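PDB 4F53: SusD homolog from Bacteroides ovatus, which probably binds mucin O-glycans at the cell surface, as a SusD/RagB-family outer-membrane lipoprotein with a TPR-like helical fold. Local coordinates for residues 253-256 with 260-263. Numbering follows the deposited sequence.
Sequences RFMV and DARI
The carbonyl O of F254, in the second half of helix 250-257, takes the backbone N-H of A261 at 3.1 Å and, more weakly, that of D260, so the chain folds back on itself in a tight helix-to-strand connection. Such a junction illustrates how a helix carbonyl can be engaged by backbone N-H groups at the start of the following strand and the residue before it; here the strand is 261-263, which pairs antiparallel with 62-64 in the SusD-like fold. At the next carbonyl, M255 O, the donor is a side chain, R262. Its chain, bent at chi2 (-65°), curls back towards the helix, and NH1 donates to M255 O at 2.8 Å and also to A261 O, bridging the two backbones; NE binds Q319 O. Replacing R262 by alanine removes the guanidinium, which would probably leave A261 O without NH1 and M255 O with the weak bond from S259 OG. A water links NH2, weakly, to V256 O. On the apolar side, A261 CB lies 4.2 Å from F254 CB, with both side chains touching C52 of helix 44-58. The selenomethionine M255 extends alongside the strand: its SE rests 3.4 Å from A261 O, and its CE meets I263 CD1 at 4.0 Å.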
loop_
_atom_site.group_PDB
_atom_site.type_symbol
_atom_site.label_atom_id
_atom_site.label_comp_id
_atom_site.label_asym_id
_atom_site.label_seq_id
_atom_site.Cartn_x
_atom_site.Cartn_y
_atom_site.Cartn_z
ATOM N N ARG A 253 -3.793 16.443 -7.465
ATOM C CA ARG A 253 -5.223 16.724 -7.509
ATOM C C ARG A 253 -5.842 16.540 -6.125
ATOM O O ARG A 253 -6.458 17.470 -5.599
ATOM C CB ARG A 253 -5.941 15.793 -8.529
ATOM C CG ARG A 253 -5.506 15.938 -9.977
ATOM C CD ARG A 253 -5.731 17.333 -10.504
ATOM N NE ARG A 253 -5.687 17.352 -11.964
ATOM C CZ ARG A 253 -4.745 17.943 -12.689
ATOM N NH1 ARG A 253 -3.745 18.581 -12.096
ATOM N NH2 ARG A 253 -4.804 17.913 -14.011
ATOM N N PHE A 254 -5.654 15.358 -5.527
ATOM C CA PHE A 254 -6.274 15.001 -4.234
ATOM C C PHE A 254 -5.880 15.940 -3.134
ATOM O O PHE A 254 -6.744 16.385 -2.381
ATOM C CB PHE A 254 -5.961 13.564 -3.791
ATOM C CG PHE A 254 -6.045 12.503 -4.863
ATOM C CD1 PHE A 254 -6.963 12.613 -5.907
ATOM C CD2 PHE A 254 -5.219 11.382 -4.815
ATOM C CE1 PHE A 254 -6.998 11.661 -6.928
ATOM C CE2 PHE A 254 -5.285 10.408 -5.811
ATOM C CZ PHE A 254 -6.170 10.559 -6.865
HETATM N N MSE A 255 -4.586 16.259 -3.063
HETATM C CA MSE A 255 -4.069 17.092 -1.998
HETATM C C MSE A 255 -4.098 18.596 -2.323
HETATM O O MSE A 255 -4.735 19.374 -1.609
HETATM C CB MSE A 255 -2.620 16.641 -1.672
HETATM C CG MSE A 255 -2.530 15.186 -1.150
HETATM SE SE MSE A 255 -2.732 15.171 0.798
HETATM C CE MSE A 255 -2.348 13.334 1.205
ATOM N N VAL A 256 -3.375 19.010 -3.364
ATOM C CA VAL A 256 -3.168 20.426 -3.641
ATOM C C VAL A 256 -4.360 21.087 -4.349
ATOM O O VAL A 256 -4.911 22.045 -3.802
ATOM C CB VAL A 256 -1.828 20.677 -4.400
ATOM C CG1 VAL A 256 -1.580 22.166 -4.572
ATOM C CG2 VAL A 256 -0.652 20.031 -3.670
ATOM N N ASP A 260 -9.232 17.432 -1.227
ATOM C CA ASP A 260 -10.083 16.325 -0.799
ATOM C C ASP A 260 -9.369 15.488 0.246
ATOM O O ASP A 260 -10.029 14.735 0.981
ATOM C CB ASP A 260 -10.464 15.413 -1.989
ATOM C CG ASP A 260 -11.637 15.877 -2.824
ATOM O OD1 ASP A 260 -12.416 16.722 -2.336
ATOM O OD2 ASP A 260 -11.783 15.384 -3.960
ATOM N N ALA A 261 -8.019 15.598 0.284
ATOM C CA ALA A 261 -7.156 14.830 1.181
ATOM C C ALA A 261 -6.134 15.711 1.907
ATOM O O ALA A 261 -5.678 16.724 1.379
ATOM C CB ALA A 261 -6.418 13.755 0.385
ATOM N N ARG A 262 -5.779 15.301 3.128
ATOM C CA ARG A 262 -4.735 15.943 3.931
ATOM C C ARG A 262 -3.881 14.846 4.547
ATOM O O ARG A 262 -4.271 13.679 4.509
ATOM C CB ARG A 262 -5.334 16.886 5.009
ATOM C CG ARG A 262 -5.845 18.229 4.437
ATOM C CD ARG A 262 -4.688 19.033 3.873
ATOM N NE ARG A 262 -5.070 20.305 3.269
ATOM C CZ ARG A 262 -5.277 20.491 1.967
ATOM N NH1 ARG A 262 -5.238 19.463 1.129
ATOM N NH2 ARG A 262 -5.554 21.699 1.497
ATOM N N ILE A 263 -2.711 15.198 5.088
ATOM C CA ILE A 263 -1.850 14.215 5.779
ATOM C C ILE A 263 -2.581 13.800 7.066
ATOM O O ILE A 263 -3.239 14.641 7.695
ATOM C CB ILE A 263 -0.441 14.831 6.062
ATOM C CG1 ILE A 263 0.286 15.210 4.756
ATOM C CG2 ILE A 263 0.456 13.931 6.966
ATOM C CD1 ILE A 263 0.578 14.053 3.768
HETATM O O HOH W 1 -4.121 23.161 -1.102
#